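Side-chain contacts in arylamine n-acetyltransferase (Mycobacterium smegmatis, PDB 1W5R), which catalyses the transfer of an acetyl group from acetyl-coenzyme A to the amino group of arylamines: residues A[26-31]-A[127-132]; A[140-145]-A[150-155]; A[155-160]-A[177-182]. The protein carries 1 engineered substitution. All coordinates share one frame; numbering follows the deposited sequence.

Interaction 1: residues A[26-31]-A[127-132]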
loop_
_atom_site.group_PDB
_atom_site.type_symbol
_atom_site.label_atom_id
_atom_site.label_comp_id
_atom_site.label_asym_id
_atom_site.label_seq_id
_atom_site.Cartn_x
_atom_site.Cartn_y
_atom_site.Cartn_z
ATOM N N GLY A 26 -7.076 30.713 14.507
ATOM C CA GLY A 26 -7.588 30.128 13.265
ATOM C C GLY A 26 -6.549 30.085 12.155
ATOM O O GLY A 26 -6.418 29.085 11.443
ATOM N N THR A 27 -5.796 31.173 12.023
ATOM C CA THR A 27 -4.732 31.265 11.025
ATOM C C THR A 27 -3.620 30.259 11.338
ATOM O O THR A 27 -3.104 29.617 10.433
ATOM C CB THR A 27 -4.144 32.683 10.952
ATOM O OG1 THR A 27 -5.149 33.582 10.478
ATOM C CG2 THR A 27 -2.939 32.742 10.006
ATOM N N LEU A 28 -3.272 30.136 12.617
ATOM C CA LEU A 28 -2.219 29.207 13.028
ATOM C C LEU A 28 -2.577 27.784 12.610
ATOM O O LEU A 28 -1.740 27.066 12.036
ATOM C CB LEU A 28 -1.961 29.303 14.529
ATOM C CG LEU A 28 -0.709 28.577 15.054
ATOM C CD1 LEU A 28 0.574 29.093 14.406
ATOM C CD2 LEU A 28 -0.650 28.715 16.560
ATOM N N HIS A 29 -3.819 27.379 12.853
ATOM C CA HIS A 29 -4.290 26.063 12.398
ATOM C C HIS A 29 -4.219 25.913 10.871
ATOM O O HIS A 29 -3.752 24.899 10.345
ATOM C CB HIS A 29 -5.727 25.816 12.879
ATOM C CG HIS A 29 -5.829 25.459 14.326
ATOM N ND1 HIS A 29 -5.876 24.155 14.768
ATOM C CD2 HIS A 29 -5.888 26.235 15.435
ATOM C CE1 HIS A 29 -5.963 24.143 16.086
ATOM N NE2 HIS A 29 -5.980 25.392 16.516
ATOM N N ALA A 30 -4.682 26.929 10.148
ATOM C CA ALA A 30 -4.708 26.863 8.689
ATOM C C ALA A 30 -3.309 26.777 8.093
ATOM O O ALA A 30 -3.077 26.011 7.154
ATOM C CB ALA A 30 -5.465 28.065 8.109
ATOM N N ILE A 31 -2.381 27.564 8.638
ATOM C CA ILE A 31 -1.006 27.567 8.132
ATOM C C ILE A 31 -0.315 26.218 8.385
ATOM O O ILE A 31 0.317 25.683 7.485
ATOM C CB ILE A 31 -0.191 28.734 8.715
ATOM C CG1 ILE A 31 -0.676 30.059 8.107
ATOM C CG2 ILE A 31 1.315 28.543 8.454
ATOM C CD1 ILE A 31 0.098 31.272 8.566
ATOM N N TYR A 127 1.486 27.994 22.381
ATOM C CA TYR A 127 1.208 26.795 21.604
ATOM C C TYR A 127 2.489 26.157 21.105
ATOM O O TYR A 127 3.404 26.854 20.650
ATOM C CB TYR A 127 0.316 27.135 20.418
ATOM C CG TYR A 127 -1.055 27.539 20.870
ATOM C CD1 TYR A 127 -1.321 28.852 21.275
ATOM C CD2 TYR A 127 -2.074 26.597 20.944
ATOM C CE1 TYR A 127 -2.602 29.211 21.726
ATOM C CE2 TYR A 127 -3.341 26.943 21.380
ATOM C CZ TYR A 127 -3.600 28.238 21.769
ATOM O OH TYR A 127 -4.871 28.540 22.204
ATOM N N LEU A 128 2.553 24.834 21.212
ATOM C CA LEU A 128 3.600 24.069 20.532
ATOM C C LEU A 128 3.254 23.934 19.061
ATOM O O LEU A 128 2.144 23.525 18.702
ATOM C CB LEU A 128 3.766 22.691 21.171
ATOM C CG LEU A 128 4.811 21.780 20.502
ATOM C CD1 LEU A 128 6.210 22.387 20.555
ATOM C CD2 LEU A 128 4.756 20.403 21.120
ATOM N N VAL A 129 4.208 24.296 18.206
ATOM C CA VAL A 129 4.035 24.170 16.762
ATOM C C VAL A 129 5.253 23.420 16.238
ATOM O O VAL A 129 6.391 23.780 16.539
ATOM C CB VAL A 129 3.897 25.556 16.084
ATOM C CG1 VAL A 129 3.851 25.406 14.582
ATOM C CG2 VAL A 129 2.619 26.252 16.594
ATOM N N ASP A 130 5.003 22.359 15.476
ATOM C CA ASP A 130 6.104 21.555 14.954
ATOM C C ASP A 130 5.662 20.962 13.637
ATOM O O ASP A 130 4.862 20.038 13.611
ATOM C CB ASP A 130 6.465 20.456 15.958
ATOM C CG ASP A 130 7.570 19.518 15.461
ATOM O OD1 ASP A 130 8.213 19.810 14.424
ATOM O OD2 ASP A 130 7.801 18.487 16.143
ATOM N N VAL A 131 6.158 21.532 12.549
ATOM C CA VAL A 131 5.858 21.016 11.216
ATOM C C VAL A 131 7.089 20.318 10.616
ATOM O O VAL A 131 7.129 20.035 9.414
ATOM C CB VAL A 131 5.315 22.115 10.269
ATOM C CG1 VAL A 131 3.987 22.682 10.809
ATOM C CG2 VAL A 131 6.353 23.233 10.075
ATOM N N GLY A 132 8.082 20.051 11.463
ATOM C CA GLY A 132 9.372 19.564 10.990
ATOM C C GLY A 132 9.822 18.192 11.447
ATOM O O GLY A 132 10.973 17.805 11.182
#

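Interaction 2: residues A[140-145]-A[150-155]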
loop_
_atom_site.group_PDB
_atom_site.type_symbol
_atom_site.label_atom_id
_atom_site.label_comp_id
_atom_site.label_asym_id
_atom_site.label_seq_id
_atom_site.Cartn_x
_atom_site.Cartn_y
_atom_site.Cartn_z
ATOM N N SER A 140 -1.554 19.951 13.932
ATOM C CA SER A 140 -2.242 21.108 14.512
ATOM C C SER A 140 -1.277 21.746 15.483
ATOM O O SER A 140 -0.411 21.066 16.023
ATOM C CB SER A 140 -3.465 20.670 15.342
ATOM O OG SER A 140 -4.367 19.893 14.594
ATOM N N PRO A 141 -1.461 23.047 15.775
ATOM C CA PRO A 141 -0.829 23.581 16.966
ATOM C C PRO A 141 -1.540 22.977 18.177
ATOM O O PRO A 141 -2.750 22.712 18.104
ATOM C CB PRO A 141 -1.131 25.083 16.883
ATOM C CG PRO A 141 -2.352 25.191 16.070
ATOM C CD PRO A 141 -2.307 24.045 15.086
ATOM N N ILE A 142 -0.816 22.735 19.262
ATOM C CA ILE A 142 -1.460 22.283 20.502
ATOM C C ILE A 142 -1.056 23.210 21.625
ATOM O O ILE A 142 -0.064 23.930 21.509
ATOM C CB ILE A 142 -1.154 20.792 20.859
ATOM C CG1 ILE A 142 0.329 20.592 21.220
ATOM C CG2 ILE A 142 -1.602 19.857 19.731
ATOM C CD1 ILE A 142 0.664 19.203 21.744
ATOM N N ARG A 143 -1.833 23.228 22.702
ATOM C CA ARG A 143 -1.483 24.072 23.841
ATOM C C ARG A 143 -0.210 23.554 24.478
ATOM O O ARG A 143 -0.084 22.369 24.739
ATOM C CB ARG A 143 -2.623 24.148 24.863
ATOM C CG ARG A 143 -3.929 24.684 24.298
ATOM C CD ARG A 143 -4.930 25.034 25.392
ATOM N NE ARG A 143 -5.024 23.961 26.382
ATOM C CZ ARG A 143 -5.710 22.832 26.211
ATOM N NH1 ARG A 143 -6.368 22.609 25.079
ATOM N NH2 ARG A 143 -5.734 21.916 27.171
ATOM N N LEU A 144 0.759 24.417 24.720
ATOM C CA LEU A 144 2.002 24.013 25.385
ATOM C C LEU A 144 1.675 23.966 26.888
ATOM O O LEU A 144 1.948 24.887 27.668
ATOM C CB LEU A 144 3.148 24.994 25.041
ATOM C CG LEU A 144 4.577 24.545 25.369
ATOM C CD1 LEU A 144 4.612 23.054 25.714
ATOM C CD2 LEU A 144 5.509 24.824 24.199
ATOM N N GLU A 145 1.049 22.887 27.240
ATOM C CA GLU A 145 0.513 22.641 28.550
ATOM C C GLU A 145 0.614 21.153 28.850
ATOM O O GLU A 145 0.058 20.326 28.118
ATOM C CB GLU A 145 -0.932 23.128 28.593
ATOM C CG GLU A 145 -1.639 22.998 29.928
ATOM C CD GLU A 145 -3.164 23.026 29.819
ATOM O OE1 GLU A 145 -3.826 22.599 30.796
ATOM O OE2 GLU A 145 -3.675 23.479 28.778
ATOM N N GLN A 150 -4.647 15.955 23.902
ATOM C CA GLN A 150 -5.179 16.959 23.004
ATOM C C GLN A 150 -5.422 16.368 21.630
ATOM O O GLN A 150 -4.536 15.713 21.060
ATOM C CB GLN A 150 -4.214 18.141 22.899
ATOM C CG GLN A 150 -3.925 18.826 24.226
ATOM C CD GLN A 150 -3.122 20.093 24.044
ATOM O OE1 GLN A 150 -3.548 21.013 23.342
ATOM N NE2 GLN A 150 -1.945 20.145 24.666
ATOM N N GLN A 151 -6.624 16.579 21.099
ATOM C CA GLN A 151 -6.946 16.173 19.738
ATOM C C GLN A 151 -6.246 17.082 18.732
ATOM O O GLN A 151 -5.934 18.254 19.027
ATOM C CB GLN A 151 -8.466 16.171 19.505
ATOM C CG GLN A 151 -9.283 15.269 20.481
ATOM C CD GLN A 151 -8.899 13.778 20.426
ATOM O OE1 GLN A 151 -8.414 13.270 19.403
ATOM N NE2 GLN A 151 -9.158 13.065 21.522
ATOM N N THR A 152 -5.975 16.516 17.559
ATOM C CA THR A 152 -5.386 17.233 16.423
ATOM C C THR A 152 -6.178 16.874 15.160
ATOM O O THR A 152 -7.205 16.171 15.238
ATOM C CB THR A 152 -3.893 16.838 16.216
ATOM O OG1 THR A 152 -3.806 15.507 15.676
ATOM C CG2 THR A 152 -3.114 16.927 17.539
ATOM N N ARG A 153 -5.696 17.323 13.998
ATOM C CA ARG A 153 -6.302 16.936 12.714
ATOM C C ARG A 153 -6.190 15.435 12.444
ATOM O O ARG A 153 -6.904 14.898 11.594
ATOM C CB ARG A 153 -5.696 17.703 11.528
ATOM C CG ARG A 153 -5.884 19.206 11.536
ATOM C CD ARG A 153 -5.525 19.817 10.189
ATOM N NE ARG A 153 -4.163 19.492 9.751
ATOM C CZ ARG A 153 -3.839 18.937 8.582
ATOM N NH1 ARG A 153 -4.758 18.621 7.672
ATOM N NH2 ARG A 153 -2.567 18.701 8.308
ATOM N N HIS A 154 -5.283 14.766 13.157
ATOM C CA HIS A 154 -5.043 13.337 12.992
ATOM C C HIS A 154 -5.189 12.660 14.354
ATOM O O HIS A 154 -6.305 12.642 14.888
ATOM C CB HIS A 154 -3.690 13.083 12.298
ATOM C CG HIS A 154 -3.599 13.720 10.945
ATOM N ND1 HIS A 154 -3.614 13.008 9.767
ATOM C CD2 HIS A 154 -3.562 15.029 10.593
ATOM C CE1 HIS A 154 -3.549 13.852 8.746
ATOM N NE2 HIS A 154 -3.516 15.083 9.224
ATOM N N GLU A 155 -4.100 12.143 14.927
ATOM C CA GLU A 155 -4.161 11.360 16.174
ATOM C C GLU A 155 -4.123 12.281 17.383
ATOM O O GLU A 155 -3.673 13.424 17.286
ATOM C CB GLU A 155 -2.963 10.392 16.296
ATOM C CG GLU A 155 -2.667 9.553 15.090
ATOM C CD GLU A 155 -1.685 10.214 14.136
ATOM O OE1 GLU A 155 -1.574 11.458 14.120
ATOM O OE2 GLU A 155 -1.053 9.477 13.365
HETATM O O HOH W 1 -0.820 18.161 26.606
#

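Interaction 3: residues A[155-160]-A[177-182]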
loop_
_atom_site.group_PDB
_atom_site.type_symbol
_atom_site.label_atom_id
_atom_site.label_comp_id
_atom_site.label_asym_id
_atom_site.label_seq_id
_atom_site.Cartn_x
_atom_site.Cartn_y
_atom_site.Cartn_z
ATOM N N GLU A 155 -4.100 12.143 14.927
ATOM C CA GLU A 155 -4.161 11.360 16.174
ATOM C C GLU A 155 -4.123 12.281 17.383
ATOM O O GLU A 155 -3.673 13.424 17.286
ATOM C CB GLU A 155 -2.963 10.392 16.296
ATOM C CG GLU A 155 -2.667 9.553 15.090
ATOM C CD GLU A 155 -1.685 10.214 14.136
ATOM O OE1 GLU A 155 -1.574 11.458 14.120
ATOM O OE2 GLU A 155 -1.053 9.477 13.365
ATOM N N PRO A 156 -4.579 11.781 18.542
ATOM C CA PRO A 156 -4.334 12.513 19.779
ATOM C C PRO A 156 -2.837 12.612 20.119
ATOM O O PRO A 156 -2.071 11.669 19.870
ATOM C CB PRO A 156 -5.042 11.671 20.844
ATOM C CG PRO A 156 -5.917 10.727 20.110
ATOM C CD PRO A 156 -5.387 10.556 18.741
ATOM N N TYR A 157 -2.441 13.753 20.671
ATOM C CA TYR A 157 -1.082 13.946 21.201
ATOM C C TYR A 157 -1.166 14.370 22.660
ATOM O O TYR A 157 -2.231 14.776 23.131
ATOM C CB TYR A 157 -0.296 15.006 20.411
ATOM C CG TYR A 157 0.267 14.553 19.076
ATOM C CD1 TYR A 157 -0.565 14.099 18.046
ATOM C CD2 TYR A 157 1.645 14.611 18.831
ATOM C CE1 TYR A 157 -0.046 13.692 16.809
ATOM C CE2 TYR A 157 2.174 14.226 17.590
ATOM C CZ TYR A 157 1.326 13.760 16.598
ATOM O OH TYR A 157 1.831 13.383 15.377
ATOM N N ARG A 158 -0.048 14.286 23.375
ATOM C CA ARG A 158 -0.018 14.669 24.791
ATOM C C ARG A 158 1.361 15.182 25.201
ATOM O O ARG A 158 2.393 14.560 24.879
ATOM C CB ARG A 158 -0.407 13.480 25.680
ATOM C CG ARG A 158 -0.576 13.842 27.148
ATOM C CD ARG A 158 -0.825 12.623 28.008
ATOM N NE ARG A 158 -1.047 12.996 29.406
ATOM C CZ ARG A 158 -0.707 12.250 30.454
ATOM N NH1 ARG A 158 -0.133 11.071 30.292
ATOM N NH2 ARG A 158 -0.942 12.697 31.679
ATOM N N LEU A 159 1.372 16.305 25.920
ATOM C CA LEU A 159 2.583 16.780 26.578
ATOM C C LEU A 159 2.548 16.370 28.039
ATOM O O LEU A 159 1.516 16.478 28.707
ATOM C CB LEU A 159 2.716 18.301 26.483
ATOM C CG LEU A 159 3.104 18.863 25.115
ATOM C CD1 LEU A 159 2.819 20.364 25.032
ATOM C CD2 LEU A 159 4.577 18.570 24.802
ATOM N N THR A 160 3.668 15.864 28.524
ATOM C CA THR A 160 3.875 15.657 29.960
ATOM C C THR A 160 5.186 16.338 30.323
ATOM O O THR A 160 5.992 16.662 29.442
ATOM C CB THR A 160 3.922 14.166 30.334
ATOM O OG1 THR A 160 4.885 13.484 29.518
ATOM C CG2 THR A 160 2.558 13.516 30.146
ATOM N N GLN A 177 3.300 6.711 22.025
ATOM C CA GLN A 177 4.717 6.668 21.689
ATOM C C GLN A 177 5.341 8.025 21.948
ATOM O O GLN A 177 4.943 9.017 21.339
ATOM C CB GLN A 177 4.902 6.300 20.220
ATOM C CG GLN A 177 4.416 4.881 19.931
ATOM C CD GLN A 177 4.861 4.344 18.606
ATOM O OE1 GLN A 177 5.337 5.080 17.742
ATOM N NE2 GLN A 177 4.709 3.032 18.430
ATOM N N PRO A 178 6.291 8.082 22.890
ATOM C CA PRO A 178 7.066 9.300 23.051
ATOM C C PRO A 178 7.843 9.626 21.773
ATOM O O PRO A 178 8.440 8.728 21.149
ATOM C CB PRO A 178 8.024 8.942 24.197
ATOM C CG PRO A 178 7.300 7.844 24.967
ATOM C CD PRO A 178 6.675 7.050 23.879
ATOM N N LEU A 179 7.822 10.900 21.394
ATOM C CA LEU A 179 8.487 11.359 20.178
ATOM C C LEU A 179 9.782 12.085 20.517
ATOM O O LEU A 179 10.852 11.715 20.016
ATOM C CB LEU A 179 7.572 12.271 19.369
ATOM C CG LEU A 179 6.214 11.679 18.938
ATOM C CD1 LEU A 179 5.509 12.710 18.076
ATOM C CD2 LEU A 179 6.330 10.319 18.221
ATOM N N TYR A 180 9.692 13.119 21.352
ATOM C CA TYR A 180 10.887 13.844 21.736
ATOM C C TYR A 180 10.668 14.554 23.053
ATOM O O TYR A 180 9.523 14.715 23.497
ATOM C CB TYR A 180 11.302 14.830 20.640
ATOM C CG TYR A 180 10.229 15.796 20.168
ATOM C CD1 TYR A 180 9.933 16.969 20.877
ATOM C CD2 TYR A 180 9.515 15.548 18.988
ATOM C CE1 TYR A 180 8.957 17.876 20.424
ATOM C CE2 TYR A 180 8.541 16.448 18.528
ATOM C CZ TYR A 180 8.260 17.607 19.264
ATOM O OH TYR A 180 7.338 18.531 18.810
ATOM N N THR A 181 11.771 14.955 23.674
ATOM C CA THR A 181 11.740 15.761 24.865
ATOM C C THR A 181 12.304 17.134 24.525
ATOM O O THR A 181 13.094 17.270 23.605
ATOM C CB THR A 181 12.579 15.125 25.992
ATOM O OG1 THR A 181 13.967 15.118 25.625
ATOM C CG2 THR A 181 12.120 13.697 26.289
ATOM N N PHE A 182 11.875 18.154 25.252
ATOM C CA PHE A 182 12.377 19.506 25.019
ATOM C C PHE A 182 12.191 20.361 26.258
ATOM O O PHE A 182 11.323 20.074 27.092
ATOM C CB PHE A 182 11.662 20.148 23.814
ATOM C CG PHE A 182 10.184 20.404 24.029
ATOM C CD1 PHE A 182 9.733 21.651 24.454
ATOM C CD2 PHE A 182 9.247 19.406 23.779
ATOM C CE1 PHE A 182 8.369 21.899 24.633
ATOM C CE2 PHE A 182 7.883 19.646 23.967
ATOM C CZ PHE A 182 7.444 20.889 24.391
#

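Interaction 1: residues A[26-31]-A[127-132]
Leu28 joins helix 25-38 to the sheet by resting on Tyr127 and Val129, in a helix-on-sheet contact within the arylamine N-acetyltransferase fold. Along segment 26-31, ordinary helical bonds run from Ala30 N to Gly26 O and from Ile31 N to Thr27 O. Thr27 is tied to the chain just before it, with its OG1 bonded to Arg22 O and its backbone N to Asp24 OD1. At Leu28 the side chain turns to the strand. Its CG lies anti to the backbone N (chi1 -169°), which carries both methyls down onto Val129, and the two side chains meet tip to tip. Val129 CG2 sits evenly between the ends of the fork, 4.1 Å from Leu28 CD1 and 4.1 Å from Leu28 CD2. Leu28 CD2 also reaches Tyr127 CB at 4.3 Å, approaching the tyrosine at the root of its side chain and lying oblique to the ring. Pro141, just before strand 142-143, and Leu84 of helix 73-87 add to the apolar surroundings of Leu28. Beyond it, His29 leans on Pro141, whereas Ile31 packs on Leu80 and Leu87 of helix 73-87. The strand residues alternate, Tyr127 and Val129 facing the helix and Leu128 pointing to the other side of the sheet, where it touches Val115.

Just past the strand lies Asp130, which by its place in the family is probably the aspartate of the catalytic triad. Its OD2 is hydrogen-bonded to His113 NE2, and its OD1 receives Asn77 ND2, so the strand packed under Leu28 leads directly into this site. The carboxylate is further held by its own backbone in an Asx turn: Gly132 N donates to Asp130 OD1 at 3.0 Å, from the anti side and 32° out of the carboxylate plane.

Interaction 2: residues A[140-145]-A[150-155]
Gln150 reaches across to Ile142 and Arg143 with its side chain, using its amide much as a neighbouring strand would use a peptide group. From CB the chain sets out with CG anti to the carbonyl carbon (chi1 -59°) and stays extended beyond it, so that these two methylenes span the gap. CD arrives 3.8 Å from Ile142 CB. OE1 then accepts Arg143 N at 2.9 Å, on a lone pair in the carbonyl plane, and also lies over one face of the Arg143 guanidinium, toward its rim. NE2 returns the bond to Arg143 O at 2.9 Å, nearly straight (168°), and donates to a water that in turn bonds to Glu145 O. Both bonds to one residue fix the rotation of the amide and identify its O and N.

The arginine under the amide is itself anchored: its NE and NH2 both grip Glu145 OE2 side-on, with NE at 2.8 Å. At the other end Ser140 OG accepts Arg153 N at 3.0 Å and rests against Thr152 CA, while Ile142 CG2 meets Thr152 CG2 at 4.0 Å. Thr152 OG1 accepts from His154 N in an ST turn and gives its own proton to Glu155 O. Arg153 NE bonds to Thr139 O, and its NH1 forms a salt bridge with Asp218.

The touching parts run antiparallel, 172° apart; segment 140-145 holds strand 142-143, and segment 150-155 leads on from strand 149-150; these two strands end the eight-strand order. Joining such ends through a side-chain amide is consistent with the closure of the beta-barrel domain of arylamine N-acetyltransferases.

Interaction 3: residues A[155-160]-A[177-182]
The backbones that carry Tyr157 and Leu159 on one side and Leu179 and Phe182 on the other run in nearly the same direction, 29° apart, with nearest CA atoms more than 9 Å from each other. Strand 165-172 lies between them, antiparallel to both, so no backbone bond joins the pair and contact is left to side chains that rise over the intervening strand. A classic beta bulge interrupts the second segment, where Leu179 and Tyr180 both face Leu168.

Two leucine-aromatic pairs make the contact, each with its side chains crossing at about a right angle. At one end Leu179 CD1 comes up to Tyr157 CE2 at 3.7 Å, oblique to the ring. The tyrosine hydroxyl is held elsewhere, bonded to Gln136 O. At the other end the roles are reversed: Leu159 CD2 meets the edge of the Phe182 ring, near its plane, 3.6 Å from CE2 and 3.7 Å from CZ. Phe182 CG lies between its backbone N and carbonyl carbon (chi1 66°), a setting that swings the ring back toward Leu159. The ring also meets His166, their planes about 15° apart, and touches Leu94 of strand 90-98. Leu168 of the middle strand touches Leu159 and Tyr180.

All four touching residues are buried, and what passes between them is methyl against aromatic carbon, with no hydrogen bond across. Cohesion across this pair probably comes from dispersion and the exclusion of water, while backbone pairing with strand 165-172 holds the two strands in place.

Overall arrangement
The three contacts come one after another along the chain, all reaching the same antiparallel sheet. Interaction 1 sets helix 25-38 on strand 127-129; interaction 2, its centre about 9 Å away, begins on the neighbouring strand 142-143, with Leu128 N bonded to Ile142 O. Interactions 2 and 3, about 10 Å apart between centres, share Glu155 and are linked by Gln150 N to Tyr157 O. Although the centres of interactions 1 and 3 are 16 Å apart, Leu128 CD2 touches both Leu159 and Phe182, and Tyr180 OH makes a weak bond to Asp130 OD2. The sheet thus connects its helix-covered side, its joined ends and its apolar interior with the probable triad aspartate.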